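Local coordinates for protein AcrH (Aeromonas hydrophila, PDB 3WXX) that probably acts as a tetratricopeptide-repeat chaperone that holds the translocator AopB before its use by the type III secretion system, at residues Cys69-Leu73 / Gly74-Leu78; Ala137-Met140 / Leu141-Lys145. The protein carries 1 engineered substitution. One frame throughout, in Å; residues are numbered along the deposited sequence.

How the contacts relate
Following the chain from the N terminus, contact 1 comes first: residues 69-78 span the short turn (73-75) between helix 60-72 and helix 76-89. Contact 2 comes later, within the unbroken C-terminal helix 131-149, where residues 137-140 bond to the following turn and no loop is closed. The two are in series, neither nested nor crossed; their centres are 21 Å apart and their nearest atoms about 10 Å, without touching. Helix 95-106 connects them indirectly, meeting Gln-71 and Phe-76 of contact 1 and Ala-137, Met-140 and Val-144 of contact 2. AopB reaches contact 1, whereas no other chain of the assembly touches contact 2.

Contact 1: residues Cys69-Leu73 / Gly74-Leu78; sequences CRQAL and GQFRL
The carbonyls of Arg-70 and Gln-71 accept hydrogen bonds from the backbone just past the helix end, from Gln-75 N to Arg-70 O (2.9 Å) and from Gly-74 N to Gln-71 O (2.7 Å). This is a Schellman motif, closing helix 60-72 with Gly-74 at positive phi (72°) as its C-prime residue. The bond from Gly-74 comes from above the carbonyl plane of Gln-71, whereas Gln-75 N is tilted 27° from that of Arg-70. The last regular turn is kept by Leu-73 N on Cys-69 O. Gln-75 then centres an inverse gamma turn, in which Phe-76 N makes a weak bond to Gly-74 O at 3.0 Å, and helix 76-89 sets off with Gln-75 as its N-cap residue.

Both ends of the Gln-71 amide, and NE2 of Gln-75, find partners outside the turn. Gln-71 bonds through OE1 to Tyr-83 OH and through NE2 to Glu-102 OE1, fixing the rotation of its amide between two helices, while Gln-75 NE2 reaches Met-160 O of the chain of AopB. The turn therefore lies directly beside the bound translocator.

Gly-74 O sits over one face of the Phe-76 ring, offset toward the rim. Across the turn, the Arg-70 side chain meets Leu-78 at about a right angle: Leu-78 CD1 lies in plane at the guanidinium edge, and Leu-78 O stands over one face, 3.7 Å from Arg-70 NE.

Contact 2: residues Ala137-Met140 / Leu141-Lys145; sequences AGIM and LEVVK
With its first torsion at 167°, Val-143 spreads its two methyls toward different residues of the preceding turn: CG2, lying beside its own backbone N, meets Ile-139, and CG1 meets Met-140. Met-140, built as selenomethionine, answers by folding: bends at both its second and third torsions (-57° and -59°) curl the chain so that CE comes to 4.3 Å from Val-143 CG1. Ile-139 needs no such bend, because its CG2 branch already stands 4.2 Å from Val-143 CG2.

These are i to i+3 and i to i+4 neighbours along one continuous alpha-helix, 131-149, the last in this probable tetratricopeptide-repeat fold. Its backbone carries four successive hydrogen bonds across the segments. Leu-141 N gives to Ala-137 O at 2.8 Å. Glu-142 N reaches Gly-138 O at 3.2 Å, Val-143 N bonds to Ile-139 O at 3.0 Å, and Val-144 N gives to Met-140 O with a less straight N-H. Each of these four carbonyls thus accepts from the amide four residues on, as in a regular alpha-helix.

One side of the helix faces the body of the chain. Met-140 and Val-144 both lean on Phe-117 of helix 110-126 and Leu-105 of helix 95-106, and Leu-141 packs on Glu-114 and Gln-121, tying the C-terminal helix to the helices before it. Ile-139, Glu-142 and Lys-145 lie on the surface. There the bent Glu-142 chain runs past Gly-138 O with its CG, and its carboxylate forms a long salt bridge, OE2 to Lys-145 NZ at 3.9 Å.

Contact 1: residues Cys69-Leu73 / Gly74-Leu78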
ATOM      1  N   CYS A  69      11.802   4.858  -0.667  1.00 46.95           N
ATOM      2  CA  CYS A  69      12.697   4.141  -1.579  1.00 51.07           C
ATOM      3  C   CYS A  69      12.339   4.392  -3.035  1.00 51.99           C
ATOM      4  O   CYS A  69      13.199   4.656  -3.858  1.00 53.06           O
ATOM      5  CB  CYS A  69      12.659   2.637  -1.317  1.00 50.25           C
ATOM      6  SG  CYS A  69      13.310   2.208   0.304  1.00 50.38           S
ATOM      7  N   ARG A  70      11.055   4.312  -3.343  1.00 53.40           N
ATOM      8  CA  ARG A  70      10.590   4.484  -4.707  1.00 51.22           C
ATOM      9  C   ARG A  70      10.904   5.883  -5.234  1.00 50.82           C
ATOM     10  O   ARG A  70      11.363   6.039  -6.355  1.00 61.16           O
ATOM     11  CB  ARG A  70       9.081   4.236  -4.779  1.00 55.91           C
ATOM     12  CG  ARG A  70       8.646   2.902  -5.321  1.00 55.56           C
ATOM     13  CD  ARG A  70       7.304   2.734  -4.672  1.00 56.30           C
ATOM     14  NE  ARG A  70       6.705   1.495  -4.235  1.00 59.85           N
ATOM     15  CZ  ARG A  70       6.203   0.581  -5.015  1.00 49.54           C
ATOM     16  NH1 ARG A  70       6.433   0.644  -6.288  1.00 68.89           N
ATOM     17  NH2 ARG A  70       5.607  -0.460  -4.518  1.00 45.51           N
ATOM     18  N   GLN A  71      10.687   6.900  -4.414  1.00 46.28           N
ATOM     19  CA  GLN A  71      10.953   8.273  -4.811  1.00 44.15           C
ATOM     20  C   GLN A  71      12.447   8.446  -5.091  1.00 47.04           C
ATOM     21  O   GLN A  71      12.841   8.921  -6.154  1.00 60.87           O
ATOM     22  CB  GLN A  71      10.501   9.226  -3.701  1.00 48.73           C
ATOM     23  CG  GLN A  71      10.527  10.724  -4.010  1.00 45.67           C
ATOM     24  CD  GLN A  71       9.882  11.567  -2.904  1.00 51.80           C
ATOM     25  OE1 GLN A  71       9.233  11.052  -1.976  1.00 52.73           O
ATOM     26  NE2 GLN A  71      10.029  12.869  -3.014  1.00 54.78           N
ATOM     27  N   ALA A  72      13.297   8.023  -4.172  1.00 40.43           N
ATOM     28  CA  ALA A  72      14.727   8.082  -4.412  1.00 46.51           C
ATOM     29  C   ALA A  72      15.158   7.406  -5.714  1.00 47.62           C
ATOM     30  O   ALA A  72      16.036   7.922  -6.374  1.00 55.60           O
ATOM     31  CB  ALA A  72      15.497   7.449  -3.261  1.00 51.76           C
ATOM     32  N   LEU A  73      14.538   6.291  -6.099  1.00 45.64           N
ATOM     33  CA  LEU A  73      14.822   5.664  -7.398  1.00 46.06           C
ATOM     34  C   LEU A  73      14.132   6.384  -8.565  1.00 47.77           C
ATOM     35  O   LEU A  73      14.139   5.876  -9.695  1.00 52.44           O
ATOM     36  CB  LEU A  73      14.349   4.214  -7.445  1.00 41.68           C
ATOM     37  CG  LEU A  73      14.877   3.326  -6.355  1.00 39.30           C
ATOM     38  CD1 LEU A  73      14.076   2.039  -6.222  1.00 39.05           C
ATOM     39  CD2 LEU A  73      16.323   3.038  -6.611  1.00 39.00           C
ATOM     40  N   GLY A  74      13.541   7.544  -8.344  1.00 43.84           N
ATOM     41  CA  GLY A  74      12.855   8.219  -9.446  1.00 48.26           C
ATOM     42  C   GLY A  74      11.544   7.586  -9.884  1.00 46.93           C
ATOM     43  O   GLY A  74      10.924   8.079 -10.794  1.00 51.63           O
ATOM     44  N   GLN A  75      11.095   6.545  -9.200  1.00 49.26           N
ATOM     45  CA  GLN A  75       9.805   5.933  -9.460  1.00 51.83           C
ATOM     46  C   GLN A  75       8.644   6.702  -8.802  1.00 51.00           C
ATOM     47  O   GLN A  75       7.995   6.217  -7.872  1.00 52.12           O
ATOM     48  CB  GLN A  75       9.864   4.476  -8.971  1.00 56.56           C
ATOM     49  CG  GLN A  75      10.636   3.577  -9.911  1.00 60.81           C
ATOM     50  CD  GLN A  75       9.967   3.462 -11.287  1.00 74.95           C
ATOM     51  OE1 GLN A  75       8.744   3.622 -11.430  1.00 86.59           O
ATOM     52  NE2 GLN A  75      10.757   3.141 -12.300  1.00 84.64           N
ATOM     53  N   PHE A  76       8.367   7.897  -9.295  1.00 51.42           N
ATOM     54  CA  PHE A  76       7.442   8.830  -8.614  1.00 56.90           C
ATOM     55  C   PHE A  76       5.996   8.386  -8.543  1.00 55.77           C
ATOM     56  O   PHE A  76       5.300   8.636  -7.560  1.00 60.86           O
ATOM     57  CB  PHE A  76       7.501  10.221  -9.272  1.00 62.85           C
ATOM     58  CG  PHE A  76       8.893  10.807  -9.293  1.00 67.59           C
ATOM     59  CD1 PHE A  76       9.528  11.155  -8.113  1.00 59.50           C
ATOM     60  CD2 PHE A  76       9.563  10.993 -10.490  1.00 68.59           C
ATOM     61  CE1 PHE A  76      10.804  11.662  -8.126  1.00 62.76           C
ATOM     62  CE2 PHE A  76      10.842  11.508 -10.507  1.00 66.25           C
ATOM     63  CZ  PHE A  76      11.461  11.840  -9.327  1.00 69.07           C
ATOM     64  N   ARG A  77       5.537   7.753  -9.603  1.00 57.43           N
ATOM     65  CA  ARG A  77       4.150   7.338  -9.708  1.00 55.12           C
ATOM     66  C   ARG A  77       3.861   6.244  -8.681  1.00 50.24           C
ATOM     67  O   ARG A  77       2.829   6.247  -8.011  1.00 48.28           O
ATOM     68  CB  ARG A  77       3.898   6.818 -11.128  1.00 55.42           C
ATOM     69  CG  ARG A  77       2.487   6.688 -11.603  1.00 58.91           C
ATOM     70  CD  ARG A  77       1.663   7.958 -11.446  1.00 70.16           C
ATOM     71  NE  ARG A  77       1.686   8.745 -12.670  1.00 68.89           N
ATOM     72  CZ  ARG A  77       1.046   9.903 -12.817  1.00 70.26           C
ATOM     73  NH1 ARG A  77       0.348  10.419 -11.801  1.00 72.15           N
ATOM     74  NH2 ARG A  77       1.120  10.553 -13.979  1.00 69.21           N
ATOM     75  N   LEU A  78       4.770   5.274  -8.614  1.00 50.46           N
ATOM     76  CA  LEU A  78       4.646   4.145  -7.705  1.00 49.20           C
ATOM     77  C   LEU A  78       4.801   4.580  -6.259  1.00 46.67           C
ATOM     78  O   LEU A  78       4.225   3.989  -5.368  1.00 43.26           O
ATOM     79  CB  LEU A  78       5.702   3.087  -8.020  1.00 49.93           C
ATOM     80  CG  LEU A  78       5.659   2.363  -9.382  1.00 54.84           C
ATOM     81  CD1 LEU A  78       6.494   1.084  -9.368  1.00 52.20           C
ATOM     82  CD2 LEU A  78       4.238   2.043  -9.829  1.00 49.14           C
TER

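Contact 2: residues Ala137-Met140 / Leu141-Lys145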
ATOM      1  N   ALA A 137       5.938  23.024   3.539  1.00 52.71           N
ATOM      2  CA  ALA A 137       4.728  22.711   2.813  1.00 55.64           C
ATOM      3  C   ALA A 137       4.125  24.009   2.297  1.00 53.07           C
ATOM      4  O   ALA A 137       3.789  24.124   1.111  1.00 50.97           O
ATOM      5  CB  ALA A 137       3.749  21.964   3.694  1.00 57.79           C
ATOM      6  N   GLY A 138       4.055  24.997   3.174  1.00 47.25           N
ATOM      7  CA  GLY A 138       3.559  26.320   2.797  1.00 42.56           C
ATOM      8  C   GLY A 138       4.312  26.904   1.635  1.00 40.93           C
ATOM      9  O   GLY A 138       3.709  27.470   0.733  1.00 40.55           O
ATOM     10  N   ILE A 139       5.644  26.790   1.652  1.00 43.42           N
ATOM     11  CA  ILE A 139       6.444  27.347   0.570  1.00 48.26           C
ATOM     12  C   ILE A 139       6.100  26.645  -0.732  1.00 50.97           C
ATOM     13  O   ILE A 139       5.830  27.309  -1.731  1.00 49.33           O
ATOM     14  CB  ILE A 139       7.958  27.235   0.813  1.00 55.62           C
ATOM     15  CG1 ILE A 139       8.408  28.152   1.943  1.00 65.46           C
ATOM     16  CG2 ILE A 139       8.750  27.625  -0.438  1.00 56.87           C
ATOM     17  CD1 ILE A 139       9.868  27.946   2.330  1.00 68.95           C
HETATM   18  N   MSE A 140       6.166  25.311  -0.728  1.00 52.68           N
HETATM   19  CA  MSE A 140       5.995  24.518  -1.952  1.00 52.34           C
HETATM   20  C   MSE A 140       4.608  24.700  -2.479  1.00 48.59           C
HETATM   21  O   MSE A 140       4.377  24.714  -3.688  1.00 46.70           O
HETATM   22  CB  MSE A 140       6.218  23.041  -1.663  1.00 54.35           C
HETATM   23  CG  MSE A 140       7.638  22.692  -1.262  1.00 48.23           C
HETATM   24 SE   MSE A 140       8.904  23.271  -2.671  1.00 65.79          SE
HETATM   25  CE  MSE A 140       8.278  22.292  -4.266  1.00 66.58           C
ATOM     26  N   LEU A 141       3.667  24.859  -1.569  1.00 45.78           N
ATOM     27  CA  LEU A 141       2.325  25.233  -1.964  1.00 48.68           C
ATOM     28  C   LEU A 141       2.341  26.469  -2.869  1.00 55.37           C
ATOM     29  O   LEU A 141       1.791  26.417  -3.969  1.00 58.22           O
ATOM     30  CB  LEU A 141       1.454  25.465  -0.743  1.00 47.56           C
ATOM     31  CG  LEU A 141       0.009  25.834  -1.007  1.00 49.21           C
ATOM     32  CD1 LEU A 141      -0.653  24.935  -2.030  1.00 51.83           C
ATOM     33  CD2 LEU A 141      -0.752  25.733   0.304  1.00 53.70           C
ATOM     34  N   GLU A 142       3.015  27.541  -2.438  1.00 58.91           N
ATOM     35  CA  GLU A 142       3.222  28.759  -3.275  1.00 58.24           C
ATOM     36  C   GLU A 142       3.927  28.510  -4.594  1.00 55.52           C
ATOM     37  O   GLU A 142       3.523  28.995  -5.642  1.00 57.79           O
ATOM     38  CB  GLU A 142       4.032  29.806  -2.517  1.00 61.15           C
ATOM     39  CG  GLU A 142       3.312  30.368  -1.308  1.00 69.49           C
ATOM     40  CD  GLU A 142       1.884  30.731  -1.633  1.00 74.61           C
ATOM     41  OE1 GLU A 142       1.689  31.461  -2.643  1.00 69.48           O
ATOM     42  OE2 GLU A 142       0.987  30.227  -0.909  1.00 75.55           O
ATOM     43  N   VAL A 143       4.988  27.734  -4.534  1.00 52.72           N
ATOM     44  CA  VAL A 143       5.740  27.407  -5.715  1.00 49.96           C
ATOM     45  C   VAL A 143       4.828  26.739  -6.717  1.00 53.27           C
ATOM     46  O   VAL A 143       4.948  26.950  -7.916  1.00 53.00           O
ATOM     47  CB  VAL A 143       6.910  26.473  -5.352  1.00 48.20           C
ATOM     48  CG1 VAL A 143       7.548  25.855  -6.578  1.00 44.19           C
ATOM     49  CG2 VAL A 143       7.941  27.261  -4.557  1.00 52.16           C
ATOM     50  N   VAL A 144       3.929  25.902  -6.214  1.00 57.64           N
ATOM     51  CA  VAL A 144       3.062  25.132  -7.082  1.00 53.94           C
ATOM     52  C   VAL A 144       1.990  26.035  -7.630  1.00 53.63           C
ATOM     53  O   VAL A 144       1.793  26.056  -8.818  1.00 43.80           O
ATOM     54  CB  VAL A 144       2.483  23.911  -6.354  1.00 55.03           C
ATOM     55  CG1 VAL A 144       1.267  23.353  -7.075  1.00 57.58           C
ATOM     56  CG2 VAL A 144       3.567  22.848  -6.247  1.00 62.98           C
ATOM     57  N   LYS A 145       1.277  26.753  -6.755  1.00 60.07           N
ATOM     58  CA  LYS A 145       0.257  27.729  -7.189  1.00 61.36           C
ATOM     59  C   LYS A 145       0.804  28.666  -8.254  1.00 61.62           C
ATOM     60  O   LYS A 145       0.131  28.955  -9.208  1.00 79.41           O
ATOM     61  CB  LYS A 145      -0.283  28.539  -6.007  1.00 65.29           C
ATOM     62  CG  LYS A 145      -1.341  27.781  -5.206  1.00 79.30           C
ATOM     63  CD  LYS A 145      -1.483  28.290  -3.780  1.00 82.93           C
ATOM     64  CE  LYS A 145      -2.011  29.722  -3.702  1.00 94.04           C
ATOM     65  NZ  LYS A 145      -2.575  29.982  -2.352  1.00 98.96           N
TER